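Local structure of carbohydrate kinase (2NWH) at residues G11-R16 with D113-F118; G41-A46 with E73-A78; T83-L88 with P120-V125; S259-A264 with K269-A274; A282-Q287 with E302-L307. The protein is a pfkB-family carbohydrate kinase that probably transfers phosphate from ATP to a hydroxyl of a sugar or related small substrate, as its ribokinase relatives do. All coordinates share one frame; numbering follows the deposited sequence.

Contact 1 of 5, residues G11-R16 with D113-F118; sequences GAHIDR and DLYKLF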
# COMPACT_ATOMS: atom_id res chain seq x y z
N GLY A 11 5.50 2.29 -6.10
CA GLY A 11 5.69 1.24 -7.06
C GLY A 11 4.44 0.91 -7.79
O GLY A 11 3.31 1.05 -7.27
N ALA A 12 4.65 0.45 -9.01
CA ALA A 12 3.59 0.00 -9.86
C ALA A 12 4.30 -0.96 -10.78
O ALA A 12 5.14 -0.56 -11.56
CB ALA A 12 2.95 1.20 -10.62
N HIS A 13 4.02 -2.26 -10.65
CA HIS A 13 4.79 -3.28 -11.40
C HIS A 13 3.80 -4.20 -12.11
O HIS A 13 2.61 -4.20 -11.81
CB HIS A 13 5.76 -4.09 -10.48
CG HIS A 13 5.13 -4.82 -9.32
ND1 HIS A 13 4.36 -5.97 -9.45
CD2 HIS A 13 5.24 -4.62 -7.99
CE1 HIS A 13 3.99 -6.40 -8.26
NE2 HIS A 13 4.52 -5.61 -7.35
N ILE A 14 4.32 -5.00 -13.04
CA ILE A 14 3.55 -6.08 -13.64
C ILE A 14 3.73 -7.35 -12.78
O ILE A 14 4.85 -7.70 -12.35
CB ILE A 14 3.93 -6.28 -15.14
CG1 ILE A 14 2.92 -7.14 -15.90
CG2 ILE A 14 5.36 -6.88 -15.31
CD1 ILE A 14 1.55 -6.43 -16.11
N ASP A 15 2.61 -8.02 -12.53
CA ASP A 15 2.62 -9.26 -11.79
C ASP A 15 2.22 -10.35 -12.77
O ASP A 15 1.10 -10.36 -13.27
CB ASP A 15 1.63 -9.17 -10.63
CG ASP A 15 1.56 -10.44 -9.81
OD1 ASP A 15 1.43 -11.56 -10.38
OD2 ASP A 15 1.60 -10.31 -8.58
N ARG A 16 3.16 -11.25 -13.04
CA ARG A 16 2.96 -12.33 -14.00
C ARG A 16 3.01 -13.66 -13.24
O ARG A 16 4.01 -13.98 -12.55
CB ARG A 16 4.05 -12.26 -15.11
CG ARG A 16 4.03 -10.89 -15.88
CD ARG A 16 4.92 -10.88 -17.15
NE ARG A 16 4.37 -11.80 -18.14
CZ ARG A 16 4.91 -12.97 -18.47
NH1 ARG A 16 6.04 -13.37 -17.90
NH2 ARG A 16 4.30 -13.76 -19.36
N ASP A 113 14.63 -3.05 -10.14
CA ASP A 113 15.73 -2.11 -10.25
C ASP A 113 15.31 -0.76 -10.79
O ASP A 113 15.98 0.23 -10.49
CB ASP A 113 16.86 -2.65 -11.14
CG ASP A 113 17.57 -3.88 -10.53
OD1 ASP A 113 17.56 -4.10 -9.28
OD2 ASP A 113 18.16 -4.62 -11.34
N LEU A 114 14.26 -0.71 -11.61
CA LEU A 114 13.88 0.60 -12.18
C LEU A 114 13.63 1.65 -11.11
O LEU A 114 13.89 2.83 -11.35
CB LEU A 114 12.69 0.49 -13.14
CG LEU A 114 12.53 1.71 -14.07
CD1 LEU A 114 13.69 1.84 -15.11
CD2 LEU A 114 11.22 1.65 -14.76
N TYR A 115 13.14 1.23 -9.93
CA TYR A 115 12.84 2.21 -8.83
C TYR A 115 14.08 3.00 -8.38
O TYR A 115 13.96 4.11 -7.86
CB TYR A 115 12.18 1.52 -7.61
CG TYR A 115 10.86 0.84 -7.96
CD1 TYR A 115 9.98 1.45 -8.85
CD2 TYR A 115 10.49 -0.37 -7.39
CE1 TYR A 115 8.76 0.86 -9.20
CE2 TYR A 115 9.26 -0.98 -7.73
CZ TYR A 115 8.41 -0.34 -8.65
OH TYR A 115 7.19 -0.85 -9.01
N LYS A 116 15.25 2.41 -8.55
CA LYS A 116 16.52 3.08 -8.21
C LYS A 116 16.75 4.34 -9.02
O LYS A 116 17.54 5.18 -8.60
CB LYS A 116 17.74 2.16 -8.41
CG LYS A 116 17.57 0.82 -7.67
CD LYS A 116 18.82 -0.02 -7.76
CE LYS A 116 18.76 -1.08 -6.70
NZ LYS A 116 17.98 -2.22 -7.22
N LEU A 117 16.05 4.48 -10.16
CA LEU A 117 16.16 5.70 -10.98
C LEU A 117 15.38 6.87 -10.41
O LEU A 117 15.59 8.02 -10.83
CB LEU A 117 15.69 5.44 -12.41
CG LEU A 117 16.52 4.44 -13.23
CD1 LEU A 117 16.01 4.41 -14.68
CD2 LEU A 117 18.01 4.67 -13.20
N PHE A 118 14.49 6.60 -9.47
CA PHE A 118 13.72 7.68 -8.87
C PHE A 118 14.56 8.29 -7.73
O PHE A 118 14.37 8.01 -6.56
CB PHE A 118 12.35 7.18 -8.38
CG PHE A 118 11.29 8.27 -8.30
CD1 PHE A 118 9.93 7.93 -8.25
CD2 PHE A 118 11.66 9.63 -8.37
CE1 PHE A 118 8.94 8.92 -8.17
CE2 PHE A 118 10.68 10.64 -8.30
CZ PHE A 118 9.33 10.28 -8.20

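Contact 2 of 5, residues G41-A46 with E73-A78; sequences GGFNAA and EAARQA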
# COMPACT_ATOMS: atom_id res chain seq x y z
N GLY A 41 2.60 -1.99 -4.02
CA GLY A 41 1.91 -1.46 -2.84
C GLY A 41 1.25 -0.12 -3.11
O GLY A 41 0.02 0.07 -2.90
N GLY A 42 2.05 0.84 -3.57
CA GLY A 42 1.50 2.17 -3.87
C GLY A 42 0.42 2.13 -4.92
O GLY A 42 -0.64 2.78 -4.77
N PHE A 43 0.65 1.39 -6.01
CA PHE A 43 -0.35 1.31 -7.06
C PHE A 43 -1.68 0.70 -6.57
O PHE A 43 -2.79 1.21 -6.89
CB PHE A 43 0.17 0.41 -8.19
CG PHE A 43 -0.72 0.37 -9.39
CD1 PHE A 43 -0.71 1.41 -10.31
CD2 PHE A 43 -1.51 -0.75 -9.65
CE1 PHE A 43 -1.52 1.35 -11.45
CE2 PHE A 43 -2.31 -0.80 -10.79
CZ PHE A 43 -2.30 0.24 -11.68
N ASN A 44 -1.58 -0.35 -5.78
CA ASN A 44 -2.78 -1.04 -5.27
C ASN A 44 -3.54 -0.08 -4.32
O ASN A 44 -4.79 0.03 -4.39
CB ASN A 44 -2.38 -2.35 -4.58
CG ASN A 44 -1.99 -3.45 -5.58
OD1 ASN A 44 -2.26 -3.34 -6.75
ND2 ASN A 44 -1.31 -4.47 -5.11
N ALA A 45 -2.80 0.64 -3.48
CA ALA A 45 -3.46 1.61 -2.59
C ALA A 45 -4.12 2.72 -3.42
O ALA A 45 -5.21 3.20 -3.08
CB ALA A 45 -2.45 2.15 -1.55
N ALA A 46 -3.46 3.15 -4.52
CA ALA A 46 -4.00 4.23 -5.36
C ALA A 46 -5.33 3.79 -5.93
O ALA A 46 -6.29 4.57 -5.88
CB ALA A 46 -3.05 4.57 -6.53
N GLU A 73 -3.21 0.89 -18.13
CA GLU A 73 -4.61 0.52 -18.38
C GLU A 73 -5.36 0.15 -17.10
O GLU A 73 -6.55 0.51 -16.94
CB GLU A 73 -4.70 -0.63 -19.38
CG GLU A 73 -6.13 -1.19 -19.60
CD GLU A 73 -7.10 -0.18 -20.26
OE1 GLU A 73 -6.65 0.69 -21.04
OE2 GLU A 73 -8.32 -0.30 -20.01
N ALA A 74 -4.68 -0.59 -16.22
CA ALA A 74 -5.28 -0.97 -14.94
C ALA A 74 -5.52 0.30 -14.10
O ALA A 74 -6.52 0.38 -13.37
CB ALA A 74 -4.38 -1.92 -14.18
N ALA A 75 -4.59 1.26 -14.17
CA ALA A 75 -4.80 2.59 -13.55
C ALA A 75 -6.10 3.23 -14.08
O ALA A 75 -6.98 3.60 -13.29
CB ALA A 75 -3.56 3.53 -13.78
N ARG A 76 -6.22 3.36 -15.40
CA ARG A 76 -7.40 3.96 -16.01
C ARG A 76 -8.68 3.22 -15.65
O ARG A 76 -9.71 3.88 -15.38
CB ARG A 76 -7.23 4.07 -17.51
CG ARG A 76 -6.13 5.06 -17.86
CD ARG A 76 -6.15 5.35 -19.34
NE ARG A 76 -5.97 4.12 -20.12
CZ ARG A 76 -4.79 3.66 -20.53
NH1 ARG A 76 -3.67 4.31 -20.23
NH2 ARG A 76 -4.73 2.57 -21.27
N GLN A 77 -8.64 1.88 -15.59
CA GLN A 77 -9.82 1.09 -15.22
C GLN A 77 -10.32 1.41 -13.82
O GLN A 77 -11.52 1.31 -13.52
CB GLN A 77 -9.51 -0.40 -15.35
CG GLN A 77 -9.34 -0.82 -16.80
CD GLN A 77 -10.65 -0.79 -17.56
OE1 GLN A 77 -11.58 -1.52 -17.22
NE2 GLN A 77 -10.73 0.05 -18.59
N ALA A 78 -9.40 1.79 -12.94
CA ALA A 78 -9.75 2.10 -11.57
C ALA A 78 -9.97 3.61 -11.38
O ALA A 78 -10.22 4.06 -10.25
CB ALA A 78 -8.67 1.62 -10.65

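Contact 3 of 5, residues T83-L88 with P120-V125; sequences TPFTFL and PRRLKV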
# COMPACT_ATOMS: atom_id res chain seq x y z
N THR A 83 0.41 9.25 -14.25
CA THR A 83 1.44 10.14 -14.87
C THR A 83 2.81 9.55 -14.54
O THR A 83 3.42 9.91 -13.57
CB THR A 83 1.31 11.64 -14.39
OG1 THR A 83 1.44 11.73 -12.97
CG2 THR A 83 -0.05 12.25 -14.78
N PRO A 84 3.28 8.59 -15.36
CA PRO A 84 4.47 7.80 -15.01
C PRO A 84 5.77 8.57 -15.18
O PRO A 84 5.87 9.51 -16.02
CB PRO A 84 4.40 6.62 -15.99
CG PRO A 84 3.73 7.24 -17.22
CD PRO A 84 2.69 8.18 -16.65
N PHE A 85 6.77 8.17 -14.40
CA PHE A 85 8.16 8.63 -14.61
C PHE A 85 8.79 7.68 -15.64
O PHE A 85 9.44 6.70 -15.29
CB PHE A 85 8.96 8.69 -13.29
CG PHE A 85 10.01 9.82 -13.25
CD1 PHE A 85 10.09 10.66 -12.13
CD2 PHE A 85 10.87 10.04 -14.32
CE1 PHE A 85 11.02 11.72 -12.07
CE2 PHE A 85 11.83 11.07 -14.27
CZ PHE A 85 11.90 11.93 -13.15
N THR A 86 8.55 7.96 -16.92
CA THR A 86 8.87 7.01 -18.03
C THR A 86 10.32 7.05 -18.45
O THR A 86 10.88 8.16 -18.67
CB THR A 86 8.00 7.33 -19.29
OG1 THR A 86 6.62 7.24 -18.91
CG2 THR A 86 8.25 6.38 -20.45
N PHE A 87 10.93 5.86 -18.56
CA PHE A 87 12.29 5.70 -19.10
C PHE A 87 12.21 4.77 -20.29
O PHE A 87 12.12 3.55 -20.13
CB PHE A 87 13.28 5.16 -18.06
CG PHE A 87 13.37 6.04 -16.87
CD1 PHE A 87 14.20 7.16 -16.89
CD2 PHE A 87 12.58 5.78 -15.75
CE1 PHE A 87 14.27 8.05 -15.78
CE2 PHE A 87 12.65 6.64 -14.61
CZ PHE A 87 13.49 7.77 -14.65
N LEU A 88 12.16 5.38 -21.47
CA LEU A 88 11.72 4.68 -22.67
C LEU A 88 12.63 3.51 -23.04
O LEU A 88 12.14 2.47 -23.55
CB LEU A 88 11.59 5.67 -23.84
CG LEU A 88 10.34 6.54 -23.77
CD1 LEU A 88 10.38 7.52 -24.98
CD2 LEU A 88 9.04 5.67 -23.82
N PRO A 120 16.69 11.46 -5.51
CA PRO A 120 16.26 12.78 -4.98
C PRO A 120 16.31 13.88 -6.02
O PRO A 120 15.42 14.73 -6.07
CB PRO A 120 17.24 13.04 -3.85
CG PRO A 120 17.57 11.67 -3.35
CD PRO A 120 17.76 10.88 -4.67
N ARG A 121 17.34 13.85 -6.87
CA ARG A 121 17.47 14.82 -7.96
C ARG A 121 16.24 14.83 -8.84
O ARG A 121 15.70 15.89 -9.16
CB ARG A 121 18.71 14.43 -8.76
CG ARG A 121 18.98 15.21 -9.99
CD ARG A 121 20.46 15.02 -10.35
NE ARG A 121 20.85 16.09 -11.24
CZ ARG A 121 22.10 16.42 -11.54
NH1 ARG A 121 22.31 17.43 -12.37
NH2 ARG A 121 23.12 15.77 -11.02
N ARG A 122 15.75 13.65 -9.20
CA ARG A 122 14.57 13.57 -10.04
C ARG A 122 13.29 13.97 -9.30
O ARG A 122 12.39 14.53 -9.90
CB ARG A 122 14.46 12.17 -10.67
CG ARG A 122 15.54 11.90 -11.75
CD ARG A 122 15.28 10.68 -12.58
NE ARG A 122 16.31 10.58 -13.62
CZ ARG A 122 17.30 9.68 -13.69
NH1 ARG A 122 17.45 8.69 -12.80
NH2 ARG A 122 18.16 9.77 -14.69
N LEU A 123 13.22 13.66 -8.00
CA LEU A 123 12.04 13.99 -7.22
C LEU A 123 11.92 15.53 -7.15
O LEU A 123 10.81 16.06 -7.09
CB LEU A 123 12.18 13.47 -5.78
CG LEU A 123 10.93 13.69 -4.89
CD1 LEU A 123 9.75 12.69 -5.20
CD2 LEU A 123 11.33 13.56 -3.44
N LYS A 124 13.06 16.20 -7.19
CA LYS A 124 13.12 17.66 -6.95
C LYS A 124 12.80 18.50 -8.18
O LYS A 124 12.89 19.73 -8.13
CB LYS A 124 14.49 18.02 -6.36
CG LYS A 124 14.66 17.59 -4.88
CD LYS A 124 16.10 17.76 -4.36
CE LYS A 124 16.31 16.92 -3.09
NZ LYS A 124 17.70 16.92 -2.49
N VAL A 125 12.47 17.87 -9.31
CA VAL A 125 12.16 18.63 -10.52
C VAL A 125 10.85 19.42 -10.35
O VAL A 125 9.95 18.94 -9.68
CB VAL A 125 12.12 17.74 -11.81
CG1 VAL A 125 13.48 17.00 -12.01
CG2 VAL A 125 10.93 16.81 -11.83

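Contact 4 of 5, residues S259-A264 with K269-A274; sequences SGYLAA and KTIREA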
# COMPACT_ATOMS: atom_id res chain seq x y z
N SER A 259 -5.76 1.87 2.66
CA SER A 259 -6.69 2.67 1.89
C SER A 259 -7.91 3.05 2.70
O SER A 259 -8.34 4.18 2.61
CB SER A 259 -7.11 1.91 0.66
OG SER A 259 -5.89 1.55 -0.01
N GLY A 260 -8.46 2.09 3.46
CA GLY A 260 -9.68 2.35 4.23
C GLY A 260 -9.41 3.29 5.38
O GLY A 260 -10.19 4.21 5.64
N TYR A 261 -8.26 3.09 6.03
CA TYR A 261 -7.86 3.97 7.13
C TYR A 261 -7.57 5.39 6.65
O TYR A 261 -8.10 6.36 7.19
CB TYR A 261 -6.65 3.38 7.84
CG TYR A 261 -6.27 4.11 9.10
CD1 TYR A 261 -6.78 3.71 10.33
CD2 TYR A 261 -5.42 5.24 9.06
CE1 TYR A 261 -6.44 4.37 11.51
CE2 TYR A 261 -5.07 5.93 10.24
CZ TYR A 261 -5.60 5.48 11.45
OH TYR A 261 -5.28 6.12 12.64
N LEU A 262 -6.75 5.52 5.61
CA LEU A 262 -6.39 6.81 5.07
C LEU A 262 -7.61 7.50 4.52
O LEU A 262 -7.78 8.68 4.72
CB LEU A 262 -5.29 6.63 4.01
CG LEU A 262 -4.72 7.87 3.37
CD1 LEU A 262 -4.06 8.65 4.49
CD2 LEU A 262 -3.71 7.44 2.34
N ALA A 263 -8.52 6.75 3.86
CA ALA A 263 -9.77 7.35 3.40
C ALA A 263 -10.54 7.95 4.54
O ALA A 263 -11.08 9.06 4.42
CB ALA A 263 -10.63 6.39 2.64
N ALA A 264 -10.62 7.23 5.67
CA ALA A 264 -11.31 7.75 6.86
C ALA A 264 -10.66 9.02 7.44
O ALA A 264 -11.37 9.97 7.76
CB ALA A 264 -11.47 6.70 7.91
N LYS A 269 -12.30 11.65 10.02
CA LYS A 269 -12.91 10.83 11.07
C LYS A 269 -11.88 10.55 12.16
O LYS A 269 -10.67 10.75 11.93
CB LYS A 269 -13.42 9.53 10.46
CG LYS A 269 -14.51 9.74 9.45
CD LYS A 269 -14.76 8.48 8.62
CE LYS A 269 -16.12 8.56 7.90
NZ LYS A 269 -16.22 9.80 7.03
N THR A 270 -12.33 10.10 13.33
CA THR A 270 -11.43 9.77 14.45
C THR A 270 -10.60 8.52 14.14
O THR A 270 -10.98 7.71 13.28
CB THR A 270 -12.20 9.54 15.76
OG1 THR A 270 -13.11 8.44 15.61
CG2 THR A 270 -13.01 10.77 16.16
N ILE A 271 -9.47 8.36 14.82
CA ILE A 271 -8.64 7.17 14.59
C ILE A 271 -9.40 5.86 14.96
O ILE A 271 -9.13 4.80 14.38
CB ILE A 271 -7.23 7.26 15.24
CG1 ILE A 271 -7.31 7.23 16.76
CG2 ILE A 271 -6.45 8.52 14.71
CD1 ILE A 271 -5.99 6.94 17.41
N ARG A 272 -10.38 5.96 15.86
CA ARG A 272 -11.22 4.80 16.22
C ARG A 272 -12.09 4.42 15.02
O ARG A 272 -12.14 3.25 14.63
CB ARG A 272 -12.08 5.15 17.44
CG ARG A 272 -12.22 4.07 18.51
CD ARG A 272 -13.31 4.43 19.56
NE ARG A 272 -14.51 5.02 18.93
CZ ARG A 272 -15.44 4.36 18.22
NH1 ARG A 272 -15.39 3.04 18.01
NH2 ARG A 272 -16.45 5.06 17.69
N GLU A 273 -12.76 5.42 14.43
CA GLU A 273 -13.52 5.28 13.18
C GLU A 273 -12.66 4.85 11.96
O GLU A 273 -13.08 4.01 11.15
CB GLU A 273 -14.23 6.59 12.87
CG GLU A 273 -15.24 7.04 13.92
CD GLU A 273 -15.83 8.44 13.64
OE1 GLU A 273 -15.07 9.37 13.30
OE2 GLU A 273 -17.06 8.60 13.79
N ALA A 274 -11.47 5.43 11.84
CA ALA A 274 -10.51 5.07 10.77
C ALA A 274 -10.06 3.63 10.92
O ALA A 274 -9.95 2.87 9.95
CB ALA A 274 -9.35 6.01 10.80

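Contact 5 of 5, residues A282-Q287 with E302-L307; sequences AAITVQ and EAMLGL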
# COMPACT_ATOMS: atom_id res chain seq x y z
N ALA A 282 -10.12 -4.19 4.63
CA ALA A 282 -9.30 -5.42 4.62
C ALA A 282 -10.17 -6.71 4.54
O ALA A 282 -9.92 -7.60 3.68
CB ALA A 282 -8.39 -5.43 5.89
N ALA A 283 -11.21 -6.75 5.38
CA ALA A 283 -12.14 -7.91 5.49
C ALA A 283 -12.81 -8.17 4.15
O ALA A 283 -12.98 -9.32 3.76
CB ALA A 283 -13.23 -7.65 6.58
N ILE A 284 -13.17 -7.11 3.43
CA ILE A 284 -13.85 -7.27 2.16
C ILE A 284 -12.94 -8.03 1.21
O ILE A 284 -13.41 -8.88 0.49
CB ILE A 284 -14.22 -5.92 1.54
CG1 ILE A 284 -15.42 -5.31 2.29
CG2 ILE A 284 -14.49 -6.01 -0.02
CD1 ILE A 284 -15.55 -3.78 1.99
N THR A 285 -11.66 -7.71 1.24
CA THR A 285 -10.67 -8.30 0.28
C THR A 285 -10.31 -9.74 0.62
O THR A 285 -9.65 -10.42 -0.17
CB THR A 285 -9.37 -7.46 0.21
OG1 THR A 285 -8.60 -7.59 1.43
CG2 THR A 285 -9.69 -5.98 -0.08
N VAL A 286 -10.70 -10.21 1.80
CA VAL A 286 -10.28 -11.56 2.23
C VAL A 286 -11.46 -12.40 2.71
O VAL A 286 -11.27 -13.49 3.26
CB VAL A 286 -9.16 -11.53 3.30
CG1 VAL A 286 -7.89 -10.88 2.74
CG2 VAL A 286 -9.65 -10.80 4.60
N GLN A 287 -12.68 -11.93 2.47
CA GLN A 287 -13.86 -12.66 2.99
C GLN A 287 -14.17 -13.99 2.25
O GLN A 287 -14.95 -14.82 2.76
CB GLN A 287 -15.10 -11.76 3.00
CG GLN A 287 -15.62 -11.45 1.58
CD GLN A 287 -16.91 -10.65 1.62
OE1 GLN A 287 -17.74 -10.85 2.54
NE2 GLN A 287 -17.11 -9.75 0.64
N GLU A 302 -19.31 0.36 3.74
CA GLU A 302 -20.54 0.61 4.49
C GLU A 302 -21.24 -0.70 4.88
O GLU A 302 -21.67 -0.85 6.02
CB GLU A 302 -21.45 1.50 3.63
CG GLU A 302 -22.73 2.04 4.26
CD GLU A 302 -23.63 2.79 3.21
OE1 GLU A 302 -23.84 2.24 2.08
OE2 GLU A 302 -24.11 3.89 3.51
N ALA A 303 -21.32 -1.66 3.94
CA ALA A 303 -22.01 -2.92 4.20
C ALA A 303 -21.24 -3.85 5.17
O ALA A 303 -21.87 -4.65 5.90
CB ALA A 303 -22.33 -3.65 2.88
N MET A 304 -19.91 -3.78 5.16
CA MET A 304 -19.10 -4.69 5.99
C MET A 304 -18.90 -4.12 7.39
O MET A 304 -18.70 -4.87 8.34
CB MET A 304 -17.74 -4.99 5.32
CG MET A 304 -16.83 -5.97 6.11
SD MET A 304 -17.43 -7.68 6.21
CE MET A 304 -16.59 -8.34 4.74
N LEU A 305 -18.99 -2.80 7.52
CA LEU A 305 -18.71 -2.15 8.79
C LEU A 305 -19.47 -2.70 10.02
O LEU A 305 -18.89 -2.80 11.09
CB LEU A 305 -18.88 -0.63 8.65
CG LEU A 305 -18.30 0.14 9.83
CD1 LEU A 305 -16.73 -0.02 9.81
CD2 LEU A 305 -18.72 1.64 9.75
N GLY A 306 -20.74 -3.04 9.86
CA GLY A 306 -21.54 -3.57 10.98
C GLY A 306 -21.01 -4.91 11.52
O GLY A 306 -21.34 -5.33 12.62
N LEU A 307 -20.16 -5.57 10.73
CA LEU A 307 -19.60 -6.86 11.11
C LEU A 307 -18.22 -6.74 11.73
O LEU A 307 -17.66 -7.72 12.26
CB LEU A 307 -19.56 -7.78 9.88
CG LEU A 307 -20.87 -8.13 9.18
CD1 LEU A 307 -21.83 -8.83 10.11
CD2 LEU A 307 -21.54 -6.91 8.53

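Contact 1 of 5, residues G11-R16 with D113-F118
Gly-11 lies directly against the phenol of Tyr-115: its CA is 3.2 Å from Tyr-115 OH and 3.5 Å from Tyr-115 CZ. With only hydrogens on that carbon, the tyrosine end can come close to the backbone. Gly-11 N in turn donates a hydrogen bond to Asp-141 OD2. At Ala-12 the polar bond of the contact forms: Ala-12 N donates to Tyr-115 OH over 2.9 Å, with an N-H...O angle of 133°, so the bond is distinctly bent. The donor approaches obliquely to the tyrosine ring. The torsion of Tyr-115 makes this reach possible, since CG stands anti to the carbonyl carbon (chi1 -60°) and the ring spans the gap to the other segment; Pro-61, Pro-93 and Asn-143 pack around it. Gly-11 and Ala-12 lie on the short link between strand 5-9, in the central sheet of the ribokinase-like fold, and strand 13-20, in the small four-stranded sheet that forms the lid in this family. The loop 113-118 thus meets the chain where it passes from central sheet to lid. His-13, the first residue of the lid strand, adds a looser touch, its CB 3.8 Å from Tyr-115 OH, with the hydroxyl near the plane of the imidazole at its edge. Its ND1 makes a weak bond to Ile-14 O, and its side chain also touches Tyr-95 of strand 94-99.

Contact 2 of 5, residues G41-A46 with E73-A78
Phe-43 drives its ring edge into the backbone of helix 66-77 between Ala-74 and Ala-75. Its foremost atom, Phe-43 CZ, is 3.5 Å from Ala-75 N and 3.9 Å from Ala-74 CB, and the latter methyl lies in the plane of the ring. On the other flank of that leading edge Phe-43 CE1 meets Ala-75 CB at 3.8 Å. Two alanines in succession are small enough for an aromatic rim to approach the helix backbone this closely; the side-chain contacts are apolar, though the ring also comes up against the backbone N of Ala-75. Phe-43 reaches so far because CG is anti to its own backbone N (chi1 -174°), which carries the ring outward from helix 41-51; Ile-58 and Ala-38 also touch it. The helix opens with the sequence Gly-Gly-Phe-Asn-Ala-Ala, which fits the first pfkB signature; in relatives such as ribokinase the glycines of this motif lie beside the sugar, and the position here is consistent with that. Gly-42 N is bonded to Asp-141 OD2, so the helix start is tied to the end of strand 137-141. One shell farther out, on helix 66-77, Arg-76 NH2 and Glu-73 OE1 form a salt bridge of 2.7 Å, the carboxylate oxygen being met on its anti side and somewhat out of plane. The guanidinium also covers Glu-73 CA with one face.

Contact 3 of 5, residues T83-L88 with P120-V125
Phe-85 and Phe-87, two residues apart on strand 81-87, both meet Arg-122 of the short helix 120-123, a surface joint at the outermost strand of the central sheet in this ribokinase-like fold. The apolar part belongs mainly to Phe-85. Its CZ lies 3.6 Å from Arg-122 CB and at the same distance from Arg-122 CD, so the aliphatic stem of the arginine runs past the end of the ring, crossing at about a right angle. The backbone takes part as well: Arg-122 O sits in the plane of the Phe-85 ring at its edge, 3.8 Å from Phe-85 CE1. A second kind of contact joins Phe-87 to the guanidinium. Here Phe-87 CE1 stands over one face of the guanidinium, displaced toward its rim and 3.9 Å from Arg-122 NE, with the two planes 71° apart; the ring presents its edge, not its face, to the charge. The extended chain from CG to NE (chi2 -168°, chi3 176°) lets one side chain serve both rings. An aromatic pair completes the setting, because Phe-85 also packs edge-to-face on Phe-118. The polar end of the arginine is engaged outside the two segments, where it fastens the helix to the loop before it, through a hydrogen bond from Arg-122 NH1 to Leu-117 O.

Contact 4 of 5, residues S259-A264 with K269-A274
Ala-264 and Lys-269 join the two segments through their backbones: Lys-269 N donates to Ala-264 O over 3.0 Å, with an N-H...O angle of 158°. Near this point helix 255-266 gives way to helix 271-286, and the two backbones come so close that the CA atoms of Tyr-261 and Ala-274 are 4.6 Å apart. Small residues make this possible. Ala-264 CB is 3.4 Å from Ala-274 CA, methyl against backbone. Tyr-261, with CG anti to its backbone N (chi1 -172°), turns one face of its ring to the methyl of Ala-274, whose CB forms a CH-pi contact there, offset toward the rim and 3.7 Å from the ring centroid. The phenol end goes on to Ile-271, where Tyr-261 OH approaches CG2 at 3.4 Å. The arrangement is a helical hairpin, two helices turned back by a short connection. Its first helix starts in a Gly-Ala-Gly-Asp sequence, which in pfkB relatives forms the anion hole and supplies the catalytic aspartate; Asp-255 is the equivalent by sequence. A capping box opens the second helix: Glu-273 N bonds to Thr-270 OG1 at the N-cap, and in return Thr-270 N donates to the anti lone pair of Glu-273 OE1 over 2.8 Å. Lys-269 covers the turn with its aliphatic chain, CD lying 3.8 Å from Ala-264 CB, while its NZ bends away to a salt bridge with Glu-267.

Contact 5 of 5, residues A282-Q287 with E302-L307
Met-304 makes all of the close contacts that residues 302-307 have with 282-287, and its side chain can be followed outward atom by atom. Met-304 CB rests on Ile-284 CG1 at 3.8 Å, the two side chains sliding past each other in opposite directions. One bond farther out, Met-304 CG lies 4.0 Å from Ala-283 CB. The terminal methyl runs on along the partner segment, Met-304 CE lying 3.9 Å from Ala-283 CB and 3.5 Å from Gln-287 OE1. CG stands anti to the backbone N (chi1 -179°), pointing the chain at the partner helix, and bends at chi2 and chi3 then fold the thioether back along it. Met-304 was modelled in two conformers, so what is said of CG and CE holds for one of them. Leu-305 turns to Arg-276 and Ala-280, earlier on helix 271-286, and Gly-306 O accepts a hydrogen bond from Arg-245 NH1. Leu-307 N bonds back to Met-304 O over 2.9 Å. Within the facing segment, Thr-285 OG1 donates over 2.6 Å to a lone pair of Ala-282 O in the carbonyl plane. Val-286 there leans on Asp-249, which with Thr-251 binds a sodium ion, about 9 Å from the side chain of Ala-283. The packing of helix 298-305 on helix 271-286 thus lies one layer away from a monovalent cation site; ribokinase relatives carry such a site, at which potassium activates, and the sodium here possibly marks the same place.

From the N terminus, contact 1 opens first, at the passage from central sheet to lid, and closes a long loop on residues 113-118. Contact 2 lies wholly within that loop, joining helices 41-51 and 66-77, and the two touch where Gly-11 O meets Phe-43 N at 3.0 Å. Contact 3 crosses contact 1, tying edge strand 81-87, inside the loop, to helix 120-123 just beyond it. Contacts 4 and 5 follow in series, each closing a short loop: helix 271-286 packs on helix 255-266 in one and on helix 298-305 in the other. They lie across the chain's centre from contact 1, yet Ala-45 of contact 2 packs against Ser-259 of contact 4.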